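Long-range contacts in lectin (Cicer arietinum, PDB 3V6N), which agglutinates red blood cells and binds calcium, as a plant albumin built on the four-bladed beta-propeller of the hemopexin fold: residues V27-A32 / D215-L220; F108-G113 / N148-N153; Y193-F198 / D205-V210. All coordinates share one frame; numbering follows the deposited sequence.

Contact 1. Residues V27-A32 / D215-L220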
loop_
_atom_site.group_PDB
_atom_site.type_symbol
_atom_site.label_atom_id
_atom_site.label_comp_id
_atom_site.label_asym_id
_atom_site.label_seq_id
_atom_site.Cartn_x
_atom_site.Cartn_y
_atom_site.Cartn_z
ATOM N N VAL A 27 -16.281 -11.588 8.370
ATOM C CA VAL A 27 -17.611 -12.152 8.546
ATOM C C VAL A 27 -18.670 -11.046 8.403
ATOM O O VAL A 27 -18.473 -9.896 8.839
ATOM C CB VAL A 27 -17.715 -12.829 9.941
ATOM C CG1 VAL A 27 -19.150 -13.060 10.370
ATOM C CG2 VAL A 27 -16.954 -14.153 9.940
ATOM N N LEU A 28 -19.790 -11.403 7.786
ATOM C CA LEU A 28 -20.969 -10.565 7.795
ATOM C C LEU A 28 -21.909 -11.137 8.830
ATOM O O LEU A 28 -22.325 -12.299 8.720
ATOM C CB LEU A 28 -21.657 -10.566 6.424
ATOM C CG LEU A 28 -23.057 -9.910 6.345
ATOM C CD1 LEU A 28 -23.056 -8.489 6.902
ATOM C CD2 LEU A 28 -23.576 -9.937 4.905
ATOM N N LEU A 29 -22.251 -10.316 9.824
ATOM C CA LEU A 29 -23.049 -10.777 10.950
ATOM C C LEU A 29 -24.420 -10.078 11.011
ATOM O O LEU A 29 -24.502 -8.863 10.794
ATOM C CB LEU A 29 -22.285 -10.549 12.267
ATOM C CG LEU A 29 -22.882 -11.084 13.575
ATOM C CD1 LEU A 29 -22.731 -12.593 13.703
ATOM C CD2 LEU A 29 -22.218 -10.395 14.751
ATOM N N ASP A 30 -25.475 -10.865 11.267
ATOM C CA ASP A 30 -26.737 -10.347 11.795
ATOM C C ASP A 30 -26.535 -10.306 13.295
ATOM O O ASP A 30 -26.528 -11.332 13.946
ATOM C CB ASP A 30 -27.910 -11.281 11.471
ATOM C CG ASP A 30 -29.258 -10.753 11.989
ATOM O OD1 ASP A 30 -29.331 -10.029 13.016
ATOM O OD2 ASP A 30 -30.270 -11.068 11.347
ATOM N N TYR A 31 -26.342 -9.120 13.849
ATOM C CA TYR A 31 -25.873 -9.035 15.235
ATOM C C TYR A 31 -26.989 -8.955 16.276
ATOM O O TYR A 31 -26.699 -8.895 17.471
ATOM C CB TYR A 31 -24.835 -7.919 15.400
ATOM C CG TYR A 31 -25.353 -6.517 15.175
ATOM C CD1 TYR A 31 -25.360 -5.950 13.894
ATOM C CD2 TYR A 31 -25.814 -5.752 16.242
ATOM C CE1 TYR A 31 -25.827 -4.672 13.688
ATOM C CE2 TYR A 31 -26.279 -4.475 16.047
ATOM C CZ TYR A 31 -26.276 -3.936 14.776
ATOM O OH TYR A 31 -26.728 -2.655 14.601
ATOM N N ALA A 32 -28.245 -8.989 15.820
ATOM C CA ALA A 32 -29.430 -9.138 16.682
ATOM C C ALA A 32 -29.386 -8.350 18.016
ATOM O O ALA A 32 -29.307 -8.937 19.106
ATOM C CB ALA A 32 -29.701 -10.612 16.929
ATOM N N ASP A 215 -20.261 -14.642 24.663
ATOM C CA ASP A 215 -21.549 -14.724 25.370
ATOM C C ASP A 215 -22.661 -13.939 24.646
ATOM O O ASP A 215 -23.819 -14.359 24.638
ATOM C CB ASP A 215 -21.434 -14.218 26.813
ATOM C CG ASP A 215 -20.548 -15.096 27.698
ATOM O OD1 ASP A 215 -20.244 -16.247 27.322
ATOM O OD2 ASP A 215 -20.169 -14.631 28.797
ATOM N N TYR A 216 -22.308 -12.805 24.044
ATOM C CA TYR A 216 -23.292 -11.944 23.373
ATOM C C TYR A 216 -23.602 -12.428 21.945
ATOM O O TYR A 216 -24.747 -12.324 21.487
ATOM C CB TYR A 216 -22.779 -10.501 23.367
ATOM C CG TYR A 216 -23.749 -9.433 22.879
ATOM C CD1 TYR A 216 -24.789 -8.991 23.685
ATOM C CD2 TYR A 216 -23.581 -8.824 21.631
ATOM C CE1 TYR A 216 -25.654 -7.987 23.267
ATOM C CE2 TYR A 216 -24.453 -7.832 21.191
ATOM C CZ TYR A 216 -25.486 -7.418 22.020
ATOM O OH TYR A 216 -26.347 -6.433 21.622
ATOM N N TRP A 217 -22.583 -12.946 21.256
ATOM C CA TRP A 217 -22.746 -13.546 19.945
ATOM C C TRP A 217 -22.240 -14.978 19.888
ATOM O O TRP A 217 -21.130 -15.225 19.376
ATOM C CB TRP A 217 -22.054 -12.710 18.869
ATOM C CG TRP A 217 -22.635 -11.330 18.674
ATOM C CD1 TRP A 217 -23.977 -10.983 18.537
ATOM C CD2 TRP A 217 -21.898 -10.063 18.559
ATOM N NE1 TRP A 217 -24.119 -9.632 18.373
ATOM C CE2 TRP A 217 -22.912 -9.019 18.360
ATOM C CE3 TRP A 217 -20.550 -9.703 18.596
ATOM C CZ2 TRP A 217 -22.572 -7.674 18.233
ATOM C CZ3 TRP A 217 -20.218 -8.347 18.445
ATOM C CH2 TRP A 217 -21.206 -7.359 18.283
ATOM N N PRO A 218 -23.049 -15.949 20.390
ATOM C CA PRO A 218 -22.671 -17.360 20.288
ATOM C C PRO A 218 -22.415 -17.849 18.860
ATOM O O PRO A 218 -21.677 -18.818 18.672
ATOM C CB PRO A 218 -23.880 -18.095 20.900
ATOM C CG PRO A 218 -24.441 -17.117 21.882
ATOM C CD PRO A 218 -24.263 -15.774 21.213
ATOM N N SER A 219 -23.024 -17.196 17.868
ATOM C CA SER A 219 -22.819 -17.566 16.465
ATOM C C SER A 219 -21.358 -17.408 16.003
ATOM O O SER A 219 -20.982 -17.925 14.956
ATOM C CB SER A 219 -23.761 -16.776 15.542
ATOM O OG SER A 219 -23.430 -15.389 15.505
ATOM N N LEU A 220 -20.549 -16.692 16.781
ATOM C CA LEU A 220 -19.118 -16.557 16.505
ATOM C C LEU A 220 -18.232 -17.637 17.146
ATOM O O LEU A 220 -17.000 -17.577 17.027
ATOM C CB LEU A 220 -18.610 -15.177 16.932
ATOM C CG LEU A 220 -19.129 -13.909 16.233
ATOM C CD1 LEU A 220 -18.508 -12.683 16.901
ATOM C CD2 LEU A 220 -18.872 -13.927 14.723
#
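Y216 lies beside the turn at Y31, its CE2 4.5 Å from Y31 O, and its OH is hydrogen-bonded to Y186. It also flanks the next residue: Y216 sets CD2 over the rim of one indole face of W217, whose CZ2 lies at the edge of the Y216 ring. W217, where the chain leaves its helical turn, carries the contact. L29, its CG anti to the backbone N (chi1 -174°), carries CD2 out over the opposite face, almost squarely above the five-membered ring, 3.9 Å from its centroid and 11° off the normal, a CH-pi contact suited to a slim leucine branch. At the indole edge, W217 NE1 donates to Y31 O at 2.8 Å, close to the ring plane, with an N-H...O angle of 153°; tryptophan thus offers a broad apolar face and a polar edge. Y31 CB tucks under the NE1-CZ2 side of the ring, on the same face as L29, 3.6 Å from W217 CZ2, and the Y31 ring turns away toward F177. S219 sets OG 3.4 Å from L29 CD1, yet the hydroxyl is hydrogen-bonded to D38. L220 CD2 lies 4.2 Å from L29 CD1 and 4.4 Å from V27 CG1, in loose apolar contact. Strand 25-30, paired with strands 17-22 and 39-41 in the first blade, is thus joined to the chain just after helix 213-216, which follows the last blade, closing the propeller ring.

Contact 2. Residues F108-G113 / N148-N153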
loop_
_atom_site.group_PDB
_atom_site.type_symbol
_atom_site.label_atom_id
_atom_site.label_comp_id
_atom_site.label_asym_id
_atom_site.label_seq_id
_atom_site.Cartn_x
_atom_site.Cartn_y
_atom_site.Cartn_z
ATOM N N PHE A 108 -6.619 12.973 4.999
ATOM C CA PHE A 108 -6.968 13.766 6.192
ATOM C C PHE A 108 -5.747 14.544 6.667
ATOM O O PHE A 108 -5.056 14.095 7.586
ATOM C CB PHE A 108 -7.442 12.869 7.350
ATOM C CG PHE A 108 -8.535 11.904 6.982
ATOM C CD1 PHE A 108 -9.840 12.346 6.776
ATOM C CD2 PHE A 108 -8.263 10.549 6.855
ATOM C CE1 PHE A 108 -10.848 11.457 6.439
ATOM C CE2 PHE A 108 -9.271 9.648 6.511
ATOM C CZ PHE A 108 -10.565 10.104 6.301
ATOM N N PRO A 109 -5.473 15.718 6.054
ATOM C CA PRO A 109 -4.236 16.460 6.352
ATOM C C PRO A 109 -4.096 16.959 7.784
ATOM O O PRO A 109 -2.977 17.199 8.241
ATOM C CB PRO A 109 -4.294 17.648 5.377
ATOM C CG PRO A 109 -5.168 17.172 4.252
ATOM C CD PRO A 109 -6.213 16.319 4.926
ATOM N N PHE A 110 -5.212 17.117 8.494
ATOM C CA PHE A 110 -5.174 17.585 9.891
ATOM C C PHE A 110 -4.481 16.574 10.812
ATOM O O PHE A 110 -4.111 16.902 11.944
ATOM C CB PHE A 110 -6.583 17.932 10.400
ATOM C CG PHE A 110 -7.649 16.937 9.999
ATOM C CD1 PHE A 110 -8.473 17.184 8.900
ATOM C CD2 PHE A 110 -7.835 15.766 10.721
ATOM C CE1 PHE A 110 -9.457 16.280 8.527
ATOM C CE2 PHE A 110 -8.816 14.858 10.357
ATOM C CZ PHE A 110 -9.630 15.110 9.260
ATOM N N PHE A 111 -4.279 15.352 10.320
ATOM C CA PHE A 111 -3.580 14.324 11.108
ATOM C C PHE A 111 -2.057 14.382 11.024
ATOM O O PHE A 111 -1.356 13.754 11.834
ATOM C CB PHE A 111 -4.096 12.917 10.772
ATOM C CG PHE A 111 -5.426 12.592 11.405
ATOM C CD1 PHE A 111 -5.754 13.091 12.675
ATOM C CD2 PHE A 111 -6.341 11.764 10.756
ATOM C CE1 PHE A 111 -6.972 12.786 13.266
ATOM C CE2 PHE A 111 -7.563 11.455 11.354
ATOM C CZ PHE A 111 -7.876 11.970 12.605
ATOM N N LYS A 112 -1.533 15.147 10.069
ATOM C CA LYS A 112 -0.085 15.275 9.933
ATOM C C LYS A 112 0.528 15.740 11.257
ATOM O O LYS A 112 -0.005 16.629 11.900
ATOM C CB LYS A 112 0.269 16.225 8.794
ATOM C CG LYS A 112 1.730 16.150 8.341
ATOM C CD LYS A 112 2.224 17.503 7.824
ATOM C CE LYS A 112 1.296 18.062 6.755
ATOM N NZ LYS A 112 1.229 17.136 5.584
ATOM N N GLY A 113 1.627 15.116 11.674
ATOM C CA GLY A 113 2.305 15.490 12.924
ATOM C C GLY A 113 1.708 14.903 14.195
ATOM O O GLY A 113 2.188 15.192 15.309
ATOM N N ASN A 148 -14.324 17.311 5.604
ATOM C CA ASN A 148 -12.927 16.944 5.833
ATOM C C ASN A 148 -12.286 17.837 6.923
ATOM O O ASN A 148 -11.224 18.441 6.728
ATOM C CB ASN A 148 -12.161 16.983 4.506
ATOM C CG ASN A 148 -10.928 16.113 4.508
ATOM O OD1 ASN A 148 -10.972 14.953 4.901
ATOM N ND2 ASN A 148 -9.815 16.668 4.053
ATOM N N ARG A 149 -12.951 17.915 8.069
ATOM C CA ARG A 149 -12.525 18.814 9.126
ATOM C C ARG A 149 -12.452 18.154 10.489
ATOM O O ARG A 149 -13.358 17.430 10.896
ATOM C CB ARG A 149 -13.469 20.004 9.223
ATOM C CG ARG A 149 -13.176 21.128 8.243
ATOM C CD ARG A 149 -14.342 22.099 8.188
ATOM N NE ARG A 149 -13.940 23.408 7.653
ATOM C CZ ARG A 149 -14.776 24.428 7.466
ATOM N NH1 ARG A 149 -16.062 24.297 7.754
ATOM N NH2 ARG A 149 -14.319 25.578 6.980
ATOM N N LEU A 150 -11.364 18.443 11.190
ATOM C CA LEU A 150 -11.228 18.129 12.602
ATOM C C LEU A 150 -12.126 19.069 13.404
ATOM O O LEU A 150 -11.958 20.278 13.356
ATOM C CB LEU A 150 -9.752 18.259 13.005
ATOM C CG LEU A 150 -9.269 17.840 14.390
ATOM C CD1 LEU A 150 -9.191 16.312 14.504
ATOM C CD2 LEU A 150 -7.899 18.480 14.618
ATOM N N VAL A 151 -13.088 18.501 14.123
ATOM C CA VAL A 151 -14.132 19.276 14.805
ATOM C C VAL A 151 -13.683 19.877 16.148
ATOM O O VAL A 151 -14.211 20.910 16.567
ATOM C CB VAL A 151 -15.409 18.427 15.008
ATOM C CG1 VAL A 151 -16.306 19.031 16.086
ATOM C CG2 VAL A 151 -16.164 18.272 13.688
ATOM N N GLN A 152 -12.725 19.232 16.815
ATOM C CA GLN A 152 -12.207 19.728 18.092
ATOM C C GLN A 152 -10.788 19.186 18.285
ATOM O O GLN A 152 -10.369 18.294 17.556
ATOM C CB GLN A 152 -13.122 19.270 19.252
ATOM C CG GLN A 152 -13.078 17.769 19.529
ATOM C CD GLN A 152 -14.289 17.212 20.282
ATOM O OE1 GLN A 152 -14.192 16.161 20.914
ATOM N NE2 GLN A 152 -15.429 17.894 20.205
ATOM N N ASN A 153 -10.061 19.705 19.268
ATOM C CA ASN A 153 -8.761 19.134 19.617
ATOM C C ASN A 153 -8.784 17.627 19.927
ATOM O O ASN A 153 -9.759 17.098 20.477
ATOM C CB ASN A 153 -8.157 19.898 20.793
ATOM C CG ASN A 153 -7.821 21.337 20.438
ATOM O OD1 ASN A 153 -7.827 21.729 19.262
ATOM N ND2 ASN A 153 -7.542 22.139 21.460
#
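F108 and F110 face N148 and L150 with CA atoms 6.8 Å and 6.7 Å apart respectively. On one side the chain coils into a 3-10 turn at 109-111, where F111 N bonds to F108 O at 3.1 Å; on the other, N148 and R149 form a G1 beta bulge at the start of strand 149-156, N148 having a positive phi. The loop after helix 104-107, which follows the second sheet, thus packs on the outermost strand of the third and joins neighbouring blades. F110 carries the contact. Its CG sits between the backbone N and the carbonyl carbon (chi1 43°), which swings the ring toward the strand. L150 CB then lies over a face, 4.2 Å from the centroid and 26° off the normal, while F110 CE1 points its edge at N148 O, 3.3 Å away. F111 CE1 touches L150 CD1 at 4.3 Å. The N148 side chain approaches the F108 ring obliquely and borders P109. No hydrogen bond joins the segments: the contact rests on van der Waals packing, by N148 as well as the apolar side chains, and the positive edge of F110 probably gives N148 O a mild electrostatic partner.

Contact 3. Residues Y193-F198 / D205-V210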
loop_
_atom_site.group_PDB
_atom_site.type_symbol
_atom_site.label_atom_id
_atom_site.label_comp_id
_atom_site.label_asym_id
_atom_site.label_seq_id
_atom_site.Cartn_x
_atom_site.Cartn_y
_atom_site.Cartn_z
ATOM N N TYR A 193 -16.005 -6.986 24.796
ATOM C CA TYR A 193 -16.722 -5.890 24.177
ATOM C C TYR A 193 -17.404 -5.082 25.280
ATOM O O TYR A 193 -17.608 -5.577 26.396
ATOM C CB TYR A 193 -17.781 -6.408 23.178
ATOM C CG TYR A 193 -19.087 -6.818 23.845
ATOM C CD1 TYR A 193 -19.209 -8.068 24.481
ATOM C CD2 TYR A 193 -20.183 -5.951 23.883
ATOM C CE1 TYR A 193 -20.387 -8.439 25.115
ATOM C CE2 TYR A 193 -21.367 -6.324 24.512
ATOM C CZ TYR A 193 -21.460 -7.562 25.122
ATOM O OH TYR A 193 -22.631 -7.936 25.761
ATOM N N ALA A 194 -17.732 -3.833 24.962
ATOM C CA ALA A 194 -18.677 -3.045 25.739
ATOM C C ALA A 194 -19.690 -2.447 24.782
ATOM O O ALA A 194 -19.336 -2.018 23.681
ATOM C CB ALA A 194 -17.964 -1.933 26.488
ATOM N N ARG A 195 -20.947 -2.435 25.201
ATOM C CA ARG A 195 -21.984 -1.711 24.500
ATOM C C ARG A 195 -22.159 -0.403 25.254
ATOM O O ARG A 195 -22.578 -0.417 26.394
ATOM C CB ARG A 195 -23.273 -2.536 24.476
ATOM C CG ARG A 195 -24.430 -1.935 23.688
ATOM C CD ARG A 195 -25.573 -2.940 23.541
ATOM N NE ARG A 195 -25.935 -3.521 24.830
ATOM C CZ ARG A 195 -26.982 -3.163 25.567
ATOM N NH1 ARG A 195 -27.824 -2.230 25.145
ATOM N NH2 ARG A 195 -27.199 -3.757 26.729
ATOM N N ILE A 196 -21.812 0.716 24.621
ATOM C CA ILE A 196 -21.949 2.040 25.234
ATOM C C ILE A 196 -23.140 2.831 24.671
ATOM O O ILE A 196 -23.582 2.580 23.547
ATOM C CB ILE A 196 -20.648 2.869 25.110
ATOM C CG1 ILE A 196 -20.397 3.295 23.661
ATOM C CG2 ILE A 196 -19.456 2.079 25.640
ATOM C CD1 ILE A 196 -19.328 4.349 23.492
ATOM N N ASN A 197 -23.671 3.756 25.468
ATOM C CA ASN A 197 -24.653 4.748 25.005
ATOM C C ASN A 197 -23.955 6.096 25.043
ATOM O O ASN A 197 -23.329 6.448 26.053
ATOM C CB ASN A 197 -25.917 4.760 25.875
ATOM C CG ASN A 197 -27.023 5.664 25.313
ATOM O OD1 ASN A 197 -27.056 6.876 25.563
ATOM N ND2 ASN A 197 -27.944 5.071 24.565
ATOM N N PHE A 198 -24.019 6.833 23.937
ATOM C CA PHE A 198 -23.294 8.104 23.830
ATOM C C PHE A 198 -24.241 9.220 23.379
ATOM O O PHE A 198 -25.249 8.958 22.719
ATOM C CB PHE A 198 -22.053 7.984 22.901
ATOM C CG PHE A 198 -22.391 7.730 21.446
ATOM C CD1 PHE A 198 -22.660 6.446 20.989
ATOM C CD2 PHE A 198 -22.450 8.784 20.534
ATOM C CE1 PHE A 198 -22.989 6.216 19.656
ATOM C CE2 PHE A 198 -22.773 8.567 19.203
ATOM C CZ PHE A 198 -23.047 7.279 18.759
ATOM N N ASP A 205 -21.980 9.201 29.984
ATOM C CA ASP A 205 -21.658 8.010 30.783
ATOM C C ASP A 205 -22.446 6.837 30.181
ATOM O O ASP A 205 -22.999 6.963 29.082
ATOM C CB ASP A 205 -22.027 8.205 32.268
ATOM C CG ASP A 205 -20.940 7.705 33.224
ATOM O OD1 ASP A 205 -20.674 6.483 33.280
ATOM O OD2 ASP A 205 -20.361 8.548 33.942
ATOM N N ILE A 206 -22.485 5.712 30.905
ATOM C CA ILE A 206 -23.273 4.509 30.556
ATOM C C ILE A 206 -22.821 3.811 29.253
ATOM O O ILE A 206 -22.920 4.386 28.169
ATOM C CB ILE A 206 -24.806 4.790 30.549
ATOM C CG1 ILE A 206 -25.286 5.255 31.931
ATOM C CG2 ILE A 206 -25.597 3.560 30.121
ATOM C CD1 ILE A 206 -25.458 6.754 32.075
ATOM N N MET A 207 -22.314 2.579 29.341
ATOM C CA MET A 207 -22.058 1.866 30.594
ATOM C C MET A 207 -20.636 1.261 30.562
ATOM O O MET A 207 -19.873 1.547 29.639
ATOM C CB MET A 207 -23.149 0.809 30.863
ATOM C CG MET A 207 -23.392 -0.207 29.756
ATOM S SD MET A 207 -24.827 0.210 28.743
ATOM C CE MET A 207 -25.301 -1.414 28.155
ATOM N N GLY A 208 -20.255 0.436 31.540
ATOM C CA GLY A 208 -21.117 -0.048 32.626
ATOM C C GLY A 208 -21.289 -1.560 32.561
ATOM O O GLY A 208 -22.067 -2.139 33.325
ATOM N N GLY A 209 -20.570 -2.193 31.634
ATOM C CA GLY A 209 -20.530 -3.643 31.534
ATOM C C GLY A 209 -19.542 -4.134 30.489
ATOM O O GLY A 209 -19.863 -4.197 29.304
ATOM N N VAL A 210 -18.336 -4.474 30.925
ATOM C CA VAL A 210 -17.370 -5.137 30.051
ATOM C C VAL A 210 -17.627 -6.646 30.088
ATOM O O VAL A 210 -17.330 -7.301 31.084
ATOM C CB VAL A 210 -15.914 -4.832 30.451
ATOM C CG1 VAL A 210 -14.945 -5.522 29.507
ATOM C CG2 VAL A 210 -15.664 -3.336 30.460
HETATM O O HOH W 1 -21.736 -3.816 27.444
#
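M207, as modelled, lays its terminal methyl over one face of the R195 guanidinium, offset toward the rim, with M207 CE about 3.5 Å from R195 CZ. The pair lies toward the outer edge of the last blade of the hemopexin-type beta-propeller, between strand 192-197 and the long loop leading to the outermost strand, 210-212; the two segments run nearly antiparallel, 161° apart. Residues 205-208 are poorly ordered and include cis peptide bonds before M207 and G208, so the fine geometry of this loop is doubtful. R195 reaches the methyl because its chain, extended at first, kinks at chi3 (50°). The N-H groups of its flat guanidinium point outward in the plane, so the face can accept a methyl, while NH1 makes a long, weak ion pair with E184. One direct hydrogen bond spans the segments: N197 N donates to I206 O at 2.9 Å, with an N-H...O angle of 162°. Beyond it, I206 N is held by D205 OD1, an aspartate oxygen curling back on its own loop. I196 approaches M207 O with CG2 but sends the rest of its branched chain toward F161 and L187, in keeping with a buried strand residue. Glycines at 208 and 209 carry the chain round to V210, G208 having the positive phi that glycine accepts most easily. A194 and V210 come together with CA atoms 5.0 Å apart, and the small alanine packs with V210 against F169. Between these ends a water replaces a direct strand-to-strand bond, accepting from R195 N at 2.7 Å and donating to G209 O at 2.7 Å.

How the contacts relate
Contact 1 is the most buried of the three, while contacts 2 and 3 are partly buried and include exposed residues. Contacts 1 and 2 both use a turn that follows a short helix, with an aromatic ring pressed on a strand residue; contact 1 adds an indole N-H bond, whereas contact 2 has no hydrogen bond across it. Contact 3 is local to one blade and relies more on backbone and water. Contacts 1 and 3 touch, Y216 CD1 lying 3.2 Å from Y193 OH, and contact 3 is nested within the chain loop that contact 1 closes. Contact 2 lies across the centre of the chain from contact 1, about 34 Å between centres.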